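Local coordinates for protein putative O-acetylhomoserine (Thiol)-lyase (PDB 4OC9) that probably makes homocysteine from O-acetylhomoserine and sulfide as a pyridoxal phosphate-dependent enzyme of the trans-sulfuration family, at residues L343-K348 against A400-S405; N156-I161 against G315-T320; C357-L362 against K419-S424; Y104-Y109 against L392-I397. One frame throughout, in Å; residues are numbered along the deposited sequence.

Contact 1 lies in the smaller, five-stranded sheet and contact 3 between two helices that follow its strands; contacts 2 and 4 join this region to loops of the seven-stranded sheet, the large sheet of a fold type I pyridoxal phosphate enzyme. Contact 1 pairs strands 342-346 and 401-405; strand 315-317 of contact 2 borders the first of these, with centres about 10 Å apart. Contact 3, its centre about 13 Å from that of contact 1, joins helices 350-359 and 411-422. Contact 4 spans the longest interval of sequence, which encloses contact 2, and meets it where Gln158 bonds to Lys107. Contacts 2 and 4 thus join the two parts of the subunit, while contacts 1 and 3 hold the smaller part together.

Contact 1: residues L343-K348 against A400-S405; sequences LSFEAK and ATIRLS
Phe345 and Ile402 face each other as a hydrogen-bonded antiparallel pair, and their side chains run side by side on the surface that also carries Leu343 and Leu404. CG of Phe345 lies between its own N and carbonyl carbon (chi1 67°), and the ring extends from there along Ile402. Its CB rests near Gly315 O on the neighbouring strand. Further out, CD2 passes 4.1 Å from Ile402 O, CE1 meets Ile402 CD1, and CE2 approaches Ile402 CG2 to 3.6 Å. The tip, CZ, lies 3.7 Å from both Ile402 CG2 and Ile402 CD1. Ile402 CB stands over one ring face in a CH-pi contact, while Leu404 CG meets the edge in the ring plane. The strands are adjacent inner strands of the smaller mixed sheet of this fold type I enzyme; helices 276-309 and 350-359 pack on this apolar face. Leu404 N gives Leu343 O a nearly straight bond of 2.9 Å, and Ala347 N extends the ladder to Ala400 O. On the other face the Glu346 chain bends at chi2 (-63°), bringing OE2 within 2.5 Å of Thr401 OG1. That hydroxyl is the donor, arriving on the syn side, 18° out of the carboxylate plane, and it also accepts from Thr398 N.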
loop_
_atom_site.group_PDB
_atom_site.type_symbol
_atom_site.label_atom_id
_atom_site.label_comp_id
_atom_site.label_asym_id
_atom_site.label_seq_id
_atom_site.Cartn_x
_atom_site.Cartn_y
_atom_site.Cartn_z
ATOM N N LEU D 343 -14.953 20.926 -18.232
ATOM C CA LEU D 343 -15.730 21.771 -19.134
ATOM C C LEU D 343 -17.067 21.074 -19.383
ATOM O O LEU D 343 -17.210 19.889 -19.058
ATOM C CB LEU D 343 -15.026 22.012 -20.437
ATOM C CG LEU D 343 -14.843 20.910 -21.474
ATOM C CD1 LEU D 343 -16.168 20.532 -22.105
ATOM C CD2 LEU D 343 -13.970 21.427 -22.601
ATOM N N SER D 344 -18.054 21.808 -19.903
ATOM C CA SER D 344 -19.313 21.177 -20.216
ATOM C C SER D 344 -19.777 21.737 -21.535
ATOM O O SER D 344 -19.270 22.732 -22.021
ATOM C CB SER D 344 -20.381 21.371 -19.152
ATOM O OG SER D 344 -20.773 22.705 -19.087
ATOM N N PHE D 345 -20.678 21.019 -22.188
ATOM C CA PHE D 345 -21.209 21.487 -23.462
ATOM C C PHE D 345 -22.622 20.950 -23.661
ATOM O O PHE D 345 -23.023 19.977 -23.020
ATOM C CB PHE D 345 -20.314 21.107 -24.670
ATOM C CG PHE D 345 -20.229 19.641 -24.962
ATOM C CD1 PHE D 345 -21.143 19.048 -25.809
ATOM C CD2 PHE D 345 -19.242 18.865 -24.408
ATOM C CE1 PHE D 345 -21.060 17.697 -26.092
ATOM C CE2 PHE D 345 -19.160 17.518 -24.673
ATOM C CZ PHE D 345 -20.061 16.933 -25.527
ATOM N N GLU D 346 -23.335 21.581 -24.584
ATOM C CA GLU D 346 -24.688 21.210 -24.927
ATOM C C GLU D 346 -24.726 20.422 -26.220
ATOM O O GLU D 346 -24.185 20.852 -27.238
ATOM C CB GLU D 346 -25.565 22.475 -25.102
ATOM C CG GLU D 346 -25.650 23.335 -23.855
ATOM C CD GLU D 346 -26.307 22.601 -22.707
ATOM O OE1 GLU D 346 -27.364 21.976 -22.951
ATOM O OE2 GLU D 346 -25.797 22.681 -21.565
ATOM N N ALA D 347 -25.355 19.252 -26.176
ATOM C CA ALA D 347 -25.510 18.416 -27.360
ATOM C C ALA D 347 -26.793 18.932 -28.027
ATOM O O ALA D 347 -27.412 19.851 -27.518
ATOM C CB ALA D 347 -25.684 16.972 -26.972
ATOM N N LYS D 348 -27.173 18.364 -29.168
ATOM C CA LYS D 348 -28.389 18.796 -29.887
ATOM C C LYS D 348 -29.603 18.630 -28.994
ATOM O O LYS D 348 -30.426 19.527 -28.893
ATOM C CB LYS D 348 -28.572 18.043 -31.217
ATOM C CG LYS D 348 -27.447 18.340 -32.234
ATOM C CD LYS D 348 -27.563 17.617 -33.578
ATOM C CE LYS D 348 -27.491 16.105 -33.451
ATOM N NZ LYS D 348 -27.478 15.413 -34.770
ATOM N N ALA D 400 -29.579 18.133 -22.325
ATOM C CA ALA D 400 -28.608 17.977 -23.407
ATOM C C ALA D 400 -27.180 18.201 -22.919
ATOM O O ALA D 400 -26.230 18.011 -23.665
ATOM C CB ALA D 400 -28.948 18.959 -24.524
ATOM N N THR D 401 -27.039 18.583 -21.650
ATOM C CA THR D 401 -25.727 18.870 -21.076
ATOM C C THR D 401 -24.813 17.692 -20.815
ATOM O O THR D 401 -25.224 16.681 -20.250
ATOM C CB THR D 401 -25.874 19.618 -19.755
ATOM O OG1 THR D 401 -26.595 20.853 -19.977
ATOM C CG2 THR D 401 -24.513 19.949 -19.205
ATOM N N ILE D 402 -23.569 17.850 -21.228
ATOM C CA ILE D 402 -22.535 16.842 -21.045
ATOM C C ILE D 402 -21.372 17.482 -20.356
ATOM O O ILE D 402 -21.010 18.600 -20.693
ATOM C CB ILE D 402 -22.040 16.276 -22.373
ATOM C CG1 ILE D 402 -23.090 15.304 -22.889
ATOM C CG2 ILE D 402 -20.731 15.482 -22.187
ATOM C CD1 ILE D 402 -22.777 14.746 -24.267
ATOM N N ARG D 403 -20.788 16.763 -19.404
ATOM C CA ARG D 403 -19.655 17.270 -18.669
ATOM C C ARG D 403 -18.453 16.388 -19.005
ATOM O O ARG D 403 -18.577 15.181 -19.073
ATOM C CB ARG D 403 -19.894 17.167 -17.173
ATOM C CG ARG D 403 -18.821 17.856 -16.353
ATOM C CD ARG D 403 -18.803 17.592 -14.850
ATOM N NE ARG D 403 -18.974 16.367 -14.080
ATOM C CZ ARG D 403 -18.155 15.385 -13.826
ATOM N NH1 ARG D 403 -17.089 15.261 -14.540
ATOM N NH2 ARG D 403 -18.558 14.401 -13.011
ATOM N N LEU D 404 -17.309 17.015 -19.255
ATOM C CA LEU D 404 -16.113 16.302 -19.571
ATOM C C LEU D 404 -15.006 16.640 -18.615
ATOM O O LEU D 404 -14.901 17.755 -18.166
ATOM C CB LEU D 404 -15.567 16.687 -20.957
ATOM C CG LEU D 404 -16.421 16.492 -22.206
ATOM C CD1 LEU D 404 -15.579 16.859 -23.391
ATOM C CD2 LEU D 404 -16.901 15.048 -22.331
ATOM N N SER D 405 -14.186 15.650 -18.298
ATOM C CA SER D 405 -13.028 15.849 -17.449
ATOM C C SER D 405 -11.886 15.555 -18.446
ATOM O O SER D 405 -11.687 14.395 -18.851
ATOM C CB SER D 405 -12.956 14.892 -16.278
ATOM O OG SER D 405 -11.737 15.112 -15.580
#

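Contact 2: residues N156-I161 against G315-T320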
loop_
_atom_site.group_PDB
_atom_site.type_symbol
_atom_site.label_atom_id
_atom_site.label_comp_id
_atom_site.label_asym_id
_atom_site.label_seq_id
_atom_site.Cartn_x
_atom_site.Cartn_y
_atom_site.Cartn_z
ATOM N N ASN D 156 -18.445 23.271 -10.325
ATOM C CA ASN D 156 -18.670 21.966 -10.906
ATOM C C ASN D 156 -20.168 21.699 -11.006
ATOM O O ASN D 156 -20.803 21.474 -9.992
ATOM C CB ASN D 156 -17.968 20.946 -10.028
ATOM C CG ASN D 156 -18.105 19.516 -10.537
ATOM O OD1 ASN D 156 -18.978 19.213 -11.322
ATOM N ND2 ASN D 156 -17.290 18.623 -9.997
ATOM N N PRO D 157 -20.703 21.505 -12.215
ATOM C CA PRO D 157 -20.158 21.444 -13.560
ATOM C C PRO D 157 -20.316 22.649 -14.444
ATOM O O PRO D 157 -19.999 22.539 -15.644
ATOM C CB PRO D 157 -21.044 20.378 -14.188
ATOM C CG PRO D 157 -22.376 20.777 -13.685
ATOM C CD PRO D 157 -22.155 21.289 -12.264
ATOM N N GLN D 158 -20.854 23.748 -13.914
ATOM C CA GLN D 158 -21.026 24.949 -14.772
ATOM C C GLN D 158 -19.727 25.695 -15.124
ATOM O O GLN D 158 -19.686 26.415 -16.090
ATOM C CB GLN D 158 -22.106 25.958 -14.402
ATOM C CG GLN D 158 -22.431 26.797 -15.630
ATOM C CD GLN D 158 -23.358 27.947 -15.340
ATOM O OE1 GLN D 158 -23.917 28.039 -14.247
ATOM N NE2 GLN D 158 -23.543 28.825 -16.315
ATOM N N ILE D 159 -18.673 25.492 -14.356
ATOM C CA ILE D 159 -17.406 26.167 -14.579
ATOM C C ILE D 159 -17.687 27.656 -14.327
ATOM O O ILE D 159 -17.274 28.528 -15.056
ATOM C CB ILE D 159 -16.791 25.930 -15.964
ATOM C CG1 ILE D 159 -16.671 24.442 -16.332
ATOM C CG2 ILE D 159 -15.387 26.472 -16.031
ATOM C CD1 ILE D 159 -17.971 23.782 -16.676
ATOM N N ALA D 160 -18.465 27.932 -13.281
ATOM C CA ALA D 160 -18.798 29.294 -12.938
ATOM C C ALA D 160 -17.748 29.843 -11.992
ATOM O O ALA D 160 -17.425 29.231 -10.971
ATOM C CB ALA D 160 -20.152 29.351 -12.283
ATOM N N ILE D 161 -17.232 31.013 -12.326
ATOM C CA ILE D 161 -16.219 31.664 -11.522
ATOM C C ILE D 161 -16.811 32.697 -10.586
ATOM O O ILE D 161 -17.515 33.627 -10.999
ATOM C CB ILE D 161 -15.166 32.333 -12.393
ATOM C CG1 ILE D 161 -14.518 31.292 -13.293
ATOM C CG2 ILE D 161 -14.122 32.998 -11.512
ATOM C CD1 ILE D 161 -13.454 31.825 -14.237
ATOM N N GLY D 315 -23.445 24.705 -27.559
ATOM C CA GLY D 315 -22.975 25.661 -26.556
ATOM C C GLY D 315 -21.854 25.011 -25.776
ATOM O O GLY D 315 -21.915 23.819 -25.491
ATOM N N VAL D 316 -20.842 25.796 -25.432
ATOM C CA VAL D 316 -19.714 25.314 -24.701
ATOM C C VAL D 316 -19.410 26.188 -23.519
ATOM O O VAL D 316 -19.297 27.384 -23.649
ATOM C CB VAL D 316 -18.432 25.274 -25.574
ATOM C CG1 VAL D 316 -17.230 24.773 -24.761
ATOM C CG2 VAL D 316 -18.635 24.369 -26.786
ATOM N N ASN D 317 -19.169 25.562 -22.375
ATOM C CA ASN D 317 -18.833 26.290 -21.143
ATOM C C ASN D 317 -17.405 26.101 -20.726
ATOM O O ASN D 317 -17.062 25.044 -20.174
ATOM C CB ASN D 317 -19.603 25.829 -19.960
ATOM C CG ASN D 317 -20.977 26.355 -19.892
ATOM O OD1 ASN D 317 -21.337 27.363 -20.506
ATOM N ND2 ASN D 317 -21.725 25.765 -19.010
ATOM N N TYR D 318 -16.559 27.074 -21.016
ATOM C CA TYR D 318 -15.145 26.995 -20.625
ATOM C C TYR D 318 -14.658 28.456 -20.584
ATOM O O TYR D 318 -14.831 29.199 -21.518
ATOM C CB TYR D 318 -14.334 26.045 -21.520
ATOM C CG TYR D 318 -12.978 25.737 -20.986
ATOM C CD1 TYR D 318 -12.814 24.844 -19.944
ATOM C CD2 TYR D 318 -11.850 26.280 -21.557
ATOM C CE1 TYR D 318 -11.565 24.545 -19.450
ATOM C CE2 TYR D 318 -10.588 25.993 -21.067
ATOM C CZ TYR D 318 -10.453 25.118 -20.004
ATOM O OH TYR D 318 -9.168 24.840 -19.530
ATOM N N PRO D 319 -14.041 28.863 -19.483
ATOM C CA PRO D 319 -13.609 30.242 -19.287
ATOM C C PRO D 319 -12.632 30.884 -20.261
ATOM O O PRO D 319 -12.615 32.093 -20.351
ATOM C CB PRO D 319 -12.991 30.210 -17.874
ATOM C CG PRO D 319 -13.403 28.915 -17.273
ATOM C CD PRO D 319 -13.491 27.981 -18.434
ATOM N N THR D 320 -11.841 30.100 -20.989
ATOM C CA THR D 320 -10.907 30.675 -21.920
ATOM C C THR D 320 -11.633 31.197 -23.167
ATOM O O THR D 320 -11.056 31.976 -23.934
ATOM C CB THR D 320 -9.838 29.674 -22.370
ATOM O OG1 THR D 320 -10.451 28.613 -23.112
ATOM C CG2 THR D 320 -9.082 29.145 -21.214
#
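Ile159 drives its CG2 methyl against the ring of Pro319, joining the loop that follows strand 146-152 of the large seven-stranded sheet to the residues just after strand 315-317, a border strand of the smaller sheet. This is a junction between the two parts of a fold type I pyridoxal phosphate enzyme, made with little regular structure on the 156-161 side. Within the loop, the peptide bond before Pro157 is cis, and Ile159 then takes a left-handed backbone conformation (phi 65°).

The tight part is apolar. Ile159 CG2 is 3.4 Å from Pro319 CG and equally near Pro319 CD, and the two side chains cross at about a right angle. CG2 lies anti to the backbone N of Ile159, the position from which it reaches the proline. Beside it, Ile161 CD1 comes to 4.0 Å from Pro319 CB, adding a second methyl to the same ring. Phe330 of helix 327-333 touches both Ile161 and Pro319 and continues this buried cluster.

Looser packing marks the partly exposed side, where Gln158 and Asn317 pass one another without bonding. Their amide planes are 35° apart, and each amide is engaged elsewhere: Gln158 OE1 accepts from Lys107 NZ, and Asn317 ND2 bonds to Ser344 OG. What Gln158 offers across the contact is therefore its aliphatic part, with CG 3.6 Å from Asn317 ND2. The same nitrogen stands 3.6 Å from Gln158 O.

Contact 3: residues C357-L362 against K419-S424; sequences CDKTQL and KQAIES
Lys359, near the C-terminal end of helix 350-359, meets Ala421 of helix 411-422 through its CB, 3.4 Å from Ala421 CB. Lys359 was modelled in two conformations, so the approach of its outer carbons to Gln420 and Ser424 is less certain. Its carbonyl oxygen is the polar centre of the contact. Gln420 NE2 donates to Lys359 O over 3.1 Å in a nearly straight bond (177° at the hydrogen); the acceptor lies in the amide plane of Gln420, although the nitrogen stands well above the plane of the carbonyl. Gln420 reaches it by bending at chi2 from a CG held between its backbone N and carbonyl carbon (chi1 65°).

Thr360 comes next and sets CG2 against Ala421 CB at 3.8 Å, completing a small apolar patch with Lys359 CB, while its OG1 is bonded to Phe363 O. Gln361 then folds back: its NE2 reaches Lys359 O at 3.2 Å from the opposite face of the carbonyl plane, in a longer and bent bond (138° at the hydrogen).

Lys359 O thus takes two amide donors, while the Asp417 carboxylate takes the backbone N-H groups of Gln361 and Leu362 as well as Gln420 NE2. The turn after helix 350-359 is therefore fixed to the last turns of helix 411-422 mainly by polar bonds.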
loop_
_atom_site.group_PDB
_atom_site.type_symbol
_atom_site.label_atom_id
_atom_site.label_comp_id
_atom_site.label_asym_id
_atom_site.label_seq_id
_atom_site.Cartn_x
_atom_site.Cartn_y
_atom_site.Cartn_z
ATOM N N CYS D 357 -22.232 9.762 -25.004
ATOM C CA CYS D 357 -21.746 9.007 -23.835
ATOM C C CYS D 357 -21.558 7.517 -24.120
ATOM O O CYS D 357 -20.627 6.905 -23.611
ATOM C CB CYS D 357 -22.682 9.112 -22.665
ATOM S SG CYS D 357 -22.803 10.745 -21.988
ATOM N N ASP D 358 -22.401 6.954 -24.977
ATOM C CA ASP D 358 -22.303 5.549 -25.331
ATOM C C ASP D 358 -21.280 5.224 -26.456
ATOM O O ASP D 358 -20.935 4.053 -26.663
ATOM C CB ASP D 358 -23.713 5.018 -25.695
ATOM C CG ASP D 358 -24.726 5.048 -24.485
ATOM O OD1 ASP D 358 -24.356 5.301 -23.316
ATOM O OD2 ASP D 358 -25.924 4.788 -24.697
ATOM N N LYS D 359 -20.768 6.256 -27.132
ATOM C CA LYS D 359 -19.806 6.082 -28.242
ATOM C C LYS D 359 -18.343 6.353 -28.017
ATOM O O LYS D 359 -17.521 5.946 -28.845
ATOM C CB LYS D 359 -19.890 7.230 -29.234
ATOM C CG LYS D 359 -19.578 6.772 -30.627
ATOM C CD LYS D 359 -20.800 6.207 -31.342
ATOM C CE LYS D 359 -20.449 5.771 -32.791
ATOM N NZ LYS D 359 -19.727 4.478 -32.791
ATOM N N THR D 360 -18.036 7.207 -27.051
ATOM C CA THR D 360 -16.646 7.542 -26.799
ATOM C C THR D 360 -15.843 6.336 -26.416
ATOM O O THR D 360 -16.337 5.466 -25.736
ATOM C CB THR D 360 -16.436 8.606 -25.726
ATOM O OG1 THR D 360 -17.097 8.203 -24.532
ATOM C CG2 THR D 360 -16.955 9.955 -26.171
ATOM N N GLN D 361 -14.602 6.286 -26.898
ATOM C CA GLN D 361 -13.659 5.187 -26.611
ATOM C C GLN D 361 -12.500 5.595 -25.650
ATOM O O GLN D 361 -11.948 4.743 -24.972
ATOM C CB GLN D 361 -13.070 4.599 -27.900
ATOM C CG GLN D 361 -14.132 4.099 -28.866
ATOM C CD GLN D 361 -14.992 2.980 -28.284
ATOM O OE1 GLN D 361 -14.488 2.081 -27.595
ATOM N NE2 GLN D 361 -16.291 2.994 -28.599
ATOM N N LEU D 362 -12.110 6.870 -25.631
ATOM C CA LEU D 362 -11.048 7.376 -24.748
ATOM C C LEU D 362 -11.674 8.062 -23.548
ATOM O O LEU D 362 -11.164 7.938 -22.441
ATOM C CB LEU D 362 -10.073 8.313 -25.451
ATOM C CG LEU D 362 -9.231 7.668 -26.538
ATOM C CD1 LEU D 362 -8.329 8.731 -27.141
ATOM C CD2 LEU D 362 -8.409 6.511 -25.966
ATOM N N LYS D 419 -15.022 13.635 -31.798
ATOM C CA LYS D 419 -15.560 13.888 -33.096
ATOM C C LYS D 419 -16.432 12.726 -33.555
ATOM O O LYS D 419 -17.561 12.931 -34.002
ATOM C CB LYS D 419 -14.441 14.102 -34.118
ATOM C CG LYS D 419 -14.919 14.547 -35.493
ATOM C CD LYS D 419 -13.751 14.739 -36.446
ATOM C CE LYS D 419 -14.132 15.502 -37.702
ATOM N NZ LYS D 419 -15.164 14.879 -38.552
ATOM N N GLN D 420 -15.893 11.525 -33.505
ATOM C CA GLN D 420 -16.662 10.363 -33.982
ATOM C C GLN D 420 -17.911 10.142 -33.139
ATOM O O GLN D 420 -18.946 9.744 -33.668
ATOM C CB GLN D 420 -15.764 9.105 -34.172
ATOM C CG GLN D 420 -15.130 8.509 -32.915
ATOM C CD GLN D 420 -16.105 7.726 -32.042
ATOM O OE1 GLN D 420 -17.008 7.057 -32.546
ATOM N NE2 GLN D 420 -15.866 7.729 -30.741
ATOM N N ALA D 421 -17.835 10.430 -31.848
ATOM C CA ALA D 421 -18.997 10.228 -30.974
ATOM C C ALA D 421 -20.091 11.238 -31.293
ATOM O O ALA D 421 -21.269 10.890 -31.440
ATOM C CB ALA D 421 -18.586 10.311 -29.537
ATOM N N ILE D 422 -19.689 12.478 -31.433
ATOM C CA ILE D 422 -20.617 13.554 -31.774
ATOM C C ILE D 422 -21.293 13.412 -33.129
ATOM O O ILE D 422 -22.476 13.676 -33.266
ATOM C CB ILE D 422 -19.831 14.859 -31.817
ATOM C CG1 ILE D 422 -19.393 15.258 -30.404
ATOM C CG2 ILE D 422 -20.630 15.961 -32.461
ATOM C CD1 ILE D 422 -18.412 16.417 -30.428
ATOM N N GLU D 423 -20.527 13.001 -34.123
ATOM C CA GLU D 423 -21.017 12.846 -35.497
ATOM C C GLU D 423 -21.849 11.610 -35.712
ATOM O O GLU D 423 -22.291 11.375 -36.821
ATOM C CB GLU D 423 -19.856 12.978 -36.488
ATOM C CG GLU D 423 -19.231 14.364 -36.412
ATOM C CD GLU D 423 -18.005 14.536 -37.258
ATOM O OE1 GLU D 423 -17.554 13.569 -37.930
ATOM O OE2 GLU D 423 -17.412 15.640 -37.201
ATOM N N SER D 424 -21.937 10.744 -34.701
ATOM C CA SER D 424 -22.803 9.545 -34.772
ATOM C C SER D 424 -23.898 9.768 -33.761
ATOM O O SER D 424 -24.603 10.767 -33.971
ATOM C CB SER D 424 -22.148 8.153 -34.655
ATOM O OG SER D 424 -21.474 7.726 -35.841
ATOM O OXT SER D 424 -24.084 9.050 -32.761
#

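Contact 4: residues Y104-Y109 against L392-I397; sequences YSNKIY and LQKAGI
Asn106 and Lys107 lie against the last turn of helix 389-394, whose end is a Schellman motif: Ile397 N bonds to Leu392 O, a weak bond joins Gly396 N to Gln393 O, and Gly396 with its positive phi is the C-prime residue. On the other side, strand 101-105 of the large sheet of the fold type I architecture runs into an ST turn, in which Ser105 OG accepts from Lys107 N at 3.1 Å.

The side chain of Asn106 has CG lodged between the backbone N and the carbonyl carbon (chi1 65°), which swings ND2 toward the helix end. There ND2 lies 3.6 Å from Lys394 O, too long for a hydrogen bond, and 3.8 Å from Lys394 CG. The two side chains cross at about a right angle, though Lys394 is poorly ordered, so distances to it are approximate. Ala395 CB packs 3.9 Å from Asn106 O.

Lys107 behaves differently. From a CG anti to the carbonyl carbon (chi1 -61°) the chain runs fully extended past Ala395, with CG 4.1 Å from Ala395 CA. Its ammonium group has a salt bridge to Asp133 and a hydrogen bond to Tyr326, besides the Gln158 bond. A water completes the link to the helix end, accepting from Lys107 NZ at 2.8 Å and donating to Lys394 O at 3.1 Å.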
loop_
_atom_site.group_PDB
_atom_site.type_symbol
_atom_site.label_atom_id
_atom_site.label_comp_id
_atom_site.label_asym_id
_atom_site.label_seq_id
_atom_site.Cartn_x
_atom_site.Cartn_y
_atom_site.Cartn_z
ATOM N N TYR D 104 -24.861 29.381 1.129
ATOM C CA TYR D 104 -24.143 28.620 0.134
ATOM C C TYR D 104 -24.510 28.973 -1.310
ATOM O O TYR D 104 -25.642 29.285 -1.629
ATOM C CB TYR D 104 -24.400 27.124 0.361
ATOM C CG TYR D 104 -25.808 26.654 0.007
ATOM C CD1 TYR D 104 -26.891 26.888 0.849
ATOM C CD2 TYR D 104 -26.034 25.916 -1.143
ATOM C CE1 TYR D 104 -28.168 26.446 0.518
ATOM C CE2 TYR D 104 -27.294 25.448 -1.461
ATOM C CZ TYR D 104 -28.356 25.727 -0.632
ATOM O OH TYR D 104 -29.594 25.266 -0.966
ATOM N N SER D 105 -23.523 28.899 -2.169
ATOM C CA SER D 105 -23.687 29.180 -3.582
ATOM C C SER D 105 -24.623 28.184 -4.270
ATOM O O SER D 105 -24.626 26.980 -3.975
ATOM C CB SER D 105 -22.301 29.170 -4.284
ATOM O OG SER D 105 -22.431 29.290 -5.681
ATOM N N ASN D 106 -25.410 28.706 -5.194
ATOM C CA ASN D 106 -26.369 27.913 -5.945
ATOM C C ASN D 106 -25.665 27.154 -7.065
ATOM O O ASN D 106 -26.279 26.384 -7.797
ATOM C CB ASN D 106 -27.474 28.795 -6.528
ATOM C CG ASN D 106 -26.962 29.795 -7.571
ATOM O OD1 ASN D 106 -25.782 30.161 -7.625
ATOM N ND2 ASN D 106 -27.875 30.276 -8.378
ATOM N N LYS D 107 -24.373 27.419 -7.236
ATOM C CA LYS D 107 -23.589 26.733 -8.270
ATOM C C LYS D 107 -22.382 25.978 -7.656
ATOM O O LYS D 107 -21.269 26.504 -7.603
ATOM C CB LYS D 107 -23.143 27.688 -9.377
ATOM C CG LYS D 107 -24.308 28.335 -10.096
ATOM C CD LYS D 107 -23.886 29.154 -11.294
ATOM C CE LYS D 107 -25.096 29.825 -11.871
ATOM N NZ LYS D 107 -24.780 30.515 -13.140
ATOM N N ILE D 108 -22.670 24.770 -7.167
ATOM C CA ILE D 108 -21.674 23.911 -6.555
ATOM C C ILE D 108 -21.877 22.435 -6.870
ATOM O O ILE D 108 -22.849 22.048 -7.527
ATOM C CB ILE D 108 -21.648 24.037 -5.034
ATOM C CG1 ILE D 108 -23.000 23.609 -4.443
ATOM C CG2 ILE D 108 -21.265 25.451 -4.652
ATOM C CD1 ILE D 108 -23.080 23.698 -2.929
ATOM N N TYR D 109 -20.923 21.637 -6.385
ATOM C CA TYR D 109 -20.937 20.214 -6.551
ATOM C C TYR D 109 -22.211 19.662 -5.953
ATOM O O TYR D 109 -22.577 19.999 -4.836
ATOM C CB TYR D 109 -19.649 19.588 -5.950
ATOM C CG TYR D 109 -19.656 18.084 -5.926
ATOM C CD1 TYR D 109 -19.590 17.347 -7.094
ATOM C CD2 TYR D 109 -19.641 17.398 -4.712
ATOM C CE1 TYR D 109 -19.582 15.960 -7.066
ATOM C CE2 TYR D 109 -19.623 16.015 -4.666
ATOM C CZ TYR D 109 -19.595 15.289 -5.839
ATOM O OH TYR D 109 -19.579 13.910 -5.777
ATOM N N LEU D 392 -31.852 22.710 -11.224
ATOM C CA LEU D 392 -30.976 22.413 -12.347
ATOM C C LEU D 392 -30.800 23.603 -13.213
ATOM O O LEU D 392 -29.692 23.885 -13.659
ATOM C CB LEU D 392 -31.560 21.327 -13.230
ATOM C CG LEU D 392 -31.582 19.875 -12.768
ATOM C CD1 LEU D 392 -32.312 19.056 -13.816
ATOM C CD2 LEU D 392 -30.154 19.388 -12.596
ATOM N N GLN D 393 -31.904 24.315 -13.415
ATOM C CA GLN D 393 -31.919 25.499 -14.259
ATOM C C GLN D 393 -31.219 26.665 -13.550
ATOM O O GLN D 393 -30.658 27.539 -14.192
ATOM C CB GLN D 393 -33.367 25.836 -14.595
ATOM C CG GLN D 393 -34.110 24.671 -15.229
ATOM C CD GLN D 393 -35.595 24.899 -15.244
ATOM O OE1 GLN D 393 -36.102 25.722 -14.483
ATOM N NE2 GLN D 393 -36.314 24.121 -16.049
ATOM N N LYS D 394 -31.248 26.676 -12.220
ATOM C CA LYS D 394 -30.603 27.760 -11.464
ATOM C C LYS D 394 -29.065 27.545 -11.501
ATOM O O LYS D 394 -28.298 28.494 -11.431
ATOM C CB LYS D 394 -31.272 27.831 -10.085
ATOM C CG LYS D 394 -31.362 29.125 -9.331
ATOM C CD LYS D 394 -32.504 28.970 -8.310
ATOM C CE LYS D 394 -32.798 30.250 -7.530
ATOM N NZ LYS D 394 -31.662 30.768 -6.709
ATOM N N ALA D 395 -28.642 26.291 -11.673
ATOM C CA ALA D 395 -27.226 25.907 -11.763
ATOM C C ALA D 395 -26.786 25.899 -13.232
ATOM O O ALA D 395 -25.586 25.753 -13.546
ATOM C CB ALA D 395 -26.995 24.526 -11.152
ATOM N N GLY D 396 -27.771 26.011 -14.123
ATOM C CA GLY D 396 -27.557 26.034 -15.563
ATOM C C GLY D 396 -27.270 24.681 -16.180
ATOM O O GLY D 396 -26.291 24.565 -16.861
ATOM N N ILE D 397 -28.098 23.659 -15.937
ATOM C CA ILE D 397 -27.893 22.330 -16.526
ATOM C C ILE D 397 -29.150 21.948 -17.302
ATOM O O ILE D 397 -30.219 22.331 -16.915
ATOM C CB ILE D 397 -27.653 21.260 -15.457
ATOM C CG1 ILE D 397 -26.409 21.597 -14.623
ATOM C CG2 ILE D 397 -27.521 19.876 -16.108
ATOM C CD1 ILE D 397 -26.179 20.687 -13.415
HETATM O O HOH W 1 -27.429 30.271 -13.876
#